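Local atomic coordinates of SCO1/SenC family lipoprotein (Bacillus anthracis, PDB entry 4HDE), a protein that probably takes part in copper delivery to, and assembly of, cytochrome c oxidase, as do other SCO1/SenC proteins with a thioredoxin-like fold. Residues W35-M40 with D117-L122. Numbering follows the deposited sequence.
Sequences WVADFM and DNFQSL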
ATOM      1  N   TRP A  35      -2.901  -8.617   2.940  1.00 12.71           N
ATOM      2  CA  TRP A  35      -2.968  -7.208   2.599  1.00 12.30           C
ATOM      3  C   TRP A  35      -2.146  -6.825   1.382  1.00 11.18           C
ATOM      4  O   TRP A  35      -1.252  -7.547   0.954  1.00 13.06           O
ATOM      5  CB  TRP A  35      -2.654  -6.315   3.806  1.00 12.54           C
ATOM      6  CG  TRP A  35      -1.342  -6.511   4.528  1.00 12.64           C
ATOM      7  CD1 TRP A  35      -0.983  -7.568   5.308  1.00 13.18           C
ATOM      8  CD2 TRP A  35      -0.256  -5.573   4.606  1.00 12.29           C
ATOM      9  NE1 TRP A  35       0.265  -7.355   5.856  1.00 13.63           N
ATOM     10  CE2 TRP A  35       0.730  -6.139   5.435  1.00 12.45           C
ATOM     11  CE3 TRP A  35      -0.026  -4.311   4.049  1.00 13.32           C
ATOM     12  CZ2 TRP A  35       1.937  -5.493   5.716  1.00 15.20           C
ATOM     13  CZ3 TRP A  35       1.174  -3.665   4.338  1.00 12.69           C
ATOM     14  CH2 TRP A  35       2.139  -4.260   5.157  1.00 13.77           C
ATOM     15  N   VAL A  36      -2.526  -5.695   0.799  1.00 11.97           N
ATOM     16  CA  VAL A  36      -1.863  -5.167  -0.381  1.00 12.44           C
ATOM     17  C   VAL A  36      -1.322  -3.792  -0.044  1.00 11.87           C
ATOM     18  O   VAL A  36      -2.037  -2.960   0.514  1.00 13.87           O
ATOM     19  CB  VAL A  36      -2.844  -5.045  -1.549  1.00 13.61           C
ATOM     20  CG1 VAL A  36      -2.139  -4.543  -2.792  1.00 16.09           C
ATOM     21  CG2 VAL A  36      -3.498  -6.393  -1.825  1.00 18.29           C
ATOM     22  N   ALA A  37      -0.054  -3.565  -0.369  1.00 11.60           N
ATOM     23  CA  ALA A  37       0.619  -2.302  -0.059  1.00 13.32           C
ATOM     24  C   ALA A  37       1.030  -1.541  -1.324  1.00 11.25           C
ATOM     25  O   ALA A  37       1.424  -2.142  -2.335  1.00 12.85           O
ATOM     26  CB  ALA A  37       1.842  -2.561   0.793  1.00 15.11           C
ATOM     27  N   ASP A  38       0.936  -0.215  -1.259  1.00 11.73           N
ATOM     28  CA  ASP A  38       1.631   0.636  -2.210  1.00 12.57           C
ATOM     29  C   ASP A  38       2.249   1.851  -1.509  1.00 12.86           C
ATOM     30  O   ASP A  38       2.028   2.066  -0.312  1.00 13.72           O
ATOM     31  CB  ASP A  38       0.738   1.008  -3.411  1.00 12.82           C
ATOM     32  CG  ASP A  38      -0.363   2.000  -3.068  1.00 14.63           C
ATOM     33  OD1 ASP A  38      -0.630   2.248  -1.880  1.00 13.80           O
ATOM     34  OD2 ASP A  38      -1.000   2.534  -4.021  1.00 15.61           O
ATOM     35  N   PHE A  39       3.027   2.613  -2.273  1.00 12.98           N
ATOM     36  CA  PHE A  39       3.694   3.836  -1.817  1.00 13.20           C
ATOM     37  C   PHE A  39       3.224   4.989  -2.689  1.00 13.76           C
ATOM     38  O   PHE A  39       3.168   4.858  -3.909  1.00 15.29           O
ATOM     39  CB  PHE A  39       5.212   3.675  -1.911  1.00 15.63           C
ATOM     40  CG  PHE A  39       5.771   2.701  -0.916  1.00 14.01           C
ATOM     41  CD1 PHE A  39       6.285   3.149   0.288  1.00 15.92           C
ATOM     42  CD2 PHE A  39       5.771   1.335  -1.172  1.00 17.01           C
ATOM     43  CE1 PHE A  39       6.796   2.257   1.226  1.00 16.65           C
ATOM     44  CE2 PHE A  39       6.283   0.439  -0.235  1.00 19.21           C
ATOM     45  CZ  PHE A  39       6.792   0.905   0.966  1.00 17.67           C
HETATM   46  N   MSE A  40       2.896   6.115  -2.073  1.00 13.74           N
HETATM   47  CA  MSE A  40       2.349   7.253  -2.805  0.54 13.13           C
HETATM   48  C   MSE A  40       2.506   8.535  -2.006  1.00 12.78           C
HETATM   49  O   MSE A  40       3.027   8.526  -0.898  1.00 13.62           O
HETATM   50  CB  MSE A  40       0.873   7.017  -3.107  0.54 15.01           C
HETATM   51  CG  MSE A  40       0.069   6.573  -1.893  0.54 16.48           C
HETATM   52 SE   MSE A  40      -1.712   7.343  -1.855  0.34 39.68          SE
HETATM   53  CE  MSE A  40      -1.258   9.108  -1.178  0.54 25.13           C
ATOM     54  N   ASP A 117      14.495  -1.344   2.761  1.00 17.21           N
ATOM     55  CA  ASP A 117      14.811  -2.576   3.468  1.00 18.14           C
ATOM     56  C   ASP A 117      13.728  -3.633   3.358  1.00 18.82           C
ATOM     57  O   ASP A 117      14.016  -4.832   3.422  1.00 22.36           O
ATOM     58  CB  ASP A 117      15.109  -2.281   4.941  1.00 22.21           C
ATOM     59  CG  ASP A 117      16.482  -1.677   5.143  1.00 27.27           C
ATOM     60  OD1 ASP A 117      17.243  -1.606   4.157  1.00 28.83           O
ATOM     61  OD2 ASP A 117      16.807  -1.287   6.285  1.00 33.02           O
ATOM     62  N   ASN A 118      12.490  -3.195   3.186  1.00 17.62           N
ATOM     63  CA  ASN A 118      11.358  -4.119   3.167  1.00 16.28           C
ATOM     64  C   ASN A 118      10.771  -4.364   1.787  1.00 17.76           C
ATOM     65  O   ASN A 118      10.273  -5.451   1.502  1.00 19.37           O
ATOM     66  CB  ASN A 118      10.278  -3.627   4.114  1.00 16.92           C
ATOM     67  CG  ASN A 118      10.760  -3.568   5.538  1.00 18.13           C
ATOM     68  OD1 ASN A 118      10.859  -4.592   6.210  1.00 19.36           O
ATOM     69  ND2 ASN A 118      11.106  -2.370   5.999  1.00 19.49           N
ATOM     70  N   PHE A 119      10.825  -3.353   0.931  1.00 15.60           N
ATOM     71  CA  PHE A 119      10.202  -3.453  -0.380  1.00 15.64           C
ATOM     72  C   PHE A 119      11.173  -3.250  -1.539  1.00 16.71           C
ATOM     73  O   PHE A 119      10.741  -3.172  -2.690  1.00 18.90           O
ATOM     74  CB  PHE A 119       9.019  -2.491  -0.476  1.00 17.44           C
ATOM     75  CG  PHE A 119       7.885  -2.849   0.442  1.00 14.43           C
ATOM     76  CD1 PHE A 119       6.878  -3.708   0.019  1.00 14.46           C
ATOM     77  CD2 PHE A 119       7.832  -2.349   1.732  1.00 15.25           C
ATOM     78  CE1 PHE A 119       5.844  -4.054   0.859  1.00 15.90           C
ATOM     79  CE2 PHE A 119       6.806  -2.691   2.581  1.00 15.45           C
ATOM     80  CZ  PHE A 119       5.800  -3.541   2.140  1.00 16.15           C
ATOM     81  N   GLN A 120      12.470  -3.193  -1.240  1.00 17.56           N
ATOM     82  CA  GLN A 120      13.504  -3.059  -2.263  1.00 21.61           C
ATOM     83  C   GLN A 120      13.189  -1.940  -3.240  1.00 22.85           C
ATOM     84  O   GLN A 120      13.399  -2.074  -4.446  1.00 24.44           O
ATOM     85  CB  GLN A 120      13.684  -4.381  -3.010  1.00 23.90           C
ATOM     86  CG  GLN A 120      13.854  -5.555  -2.075  1.00 26.56           C
ATOM     87  CD  GLN A 120      14.337  -6.799  -2.778  1.00 29.96           C
ATOM     88  OE1 GLN A 120      14.664  -6.770  -3.964  1.00 26.14           O
ATOM     89  NE2 GLN A 120      14.392  -7.906  -2.044  1.00 33.37           N
ATOM     90  N   SER A 121      12.708  -0.826  -2.704  1.00 20.84           N
ATOM     91  CA  SER A 121      12.271   0.298  -3.517  0.59 20.81           C
ATOM     92  C   SER A 121      12.900   1.606  -3.029  1.00 20.97           C
ATOM     93  O   SER A 121      12.830   1.926  -1.840  1.00 20.78           O
ATOM     94  CB  SER A 121      10.746   0.396  -3.469  0.59 23.42           C
ATOM     95  OG  SER A 121      10.259   1.384  -4.355  0.59 31.87           O
ATOM     96  N   LEU A 122      13.495   2.352  -3.950  1.00 18.72           N
ATOM     97  CA  LEU A 122      14.130   3.623  -3.629  0.57 17.33           C
ATOM     98  C   LEU A 122      13.094   4.718  -3.423  1.00 18.22           C
ATOM     99  O   LEU A 122      12.145   4.840  -4.194  1.00 19.95           O
ATOM    100  CB  LEU A 122      15.080   4.040  -4.751  0.57 20.02           C
ATOM    101  CG  LEU A 122      15.735   5.415  -4.596  0.57 21.58           C
ATOM    102  CD1 LEU A 122      16.750   5.404  -3.466  0.57 25.00           C
ATOM    103  CD2 LEU A 122      16.393   5.856  -5.897  0.57 25.60           C
TER
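F39 drives the edge of its ring into one face of F119, a T-shaped pair with centroids 5.2 Å apart and planes at 74°. CZ and CE2 of F39 do the touching: CZ lies 3.5 Å from CD2 of F119, while CE2 sits above the face, displaced toward the rim, 3.7 Å from CG. Both phenylalanines put CG anti to the carbonyl carbon (chi1 -69° for F39 and -66° for F119); with CB of each already directed at the other segment, this torsion sets CG beside the backbone N, from where the two rings meet. Further along the F119 ring, CE1 comes within 4.3 Å of CB of A37, a looser apolar contact made obliquely. A37 and F39 both turn their CB toward the helix end, as alternate residues of a strand do, so F119 spans two steps of it; CB of D38 between them starts away from F119.

Outward from this pair, F74 meets the F39 ring and Y138 packs edge-to-face with F119, extending the aromatic cluster over the neighbouring strands. Strand 35-40 is central in the five-stranded sheet, hydrogen-bonded to 70-75 and 136-140. On the other segment, N118 is tied to the backbone of E13 and F114, Q120, the first residue to leave helical phi/psi, has positive phi, and S121 O is hydrogen-bonded to S115 OG.

No hydrogen bond crosses between the two segments. Buried apolar packing and the weak electrostatics of ring C-H against a pi face therefore join the end of this helix to the centre of the thioredoxin-like sheet.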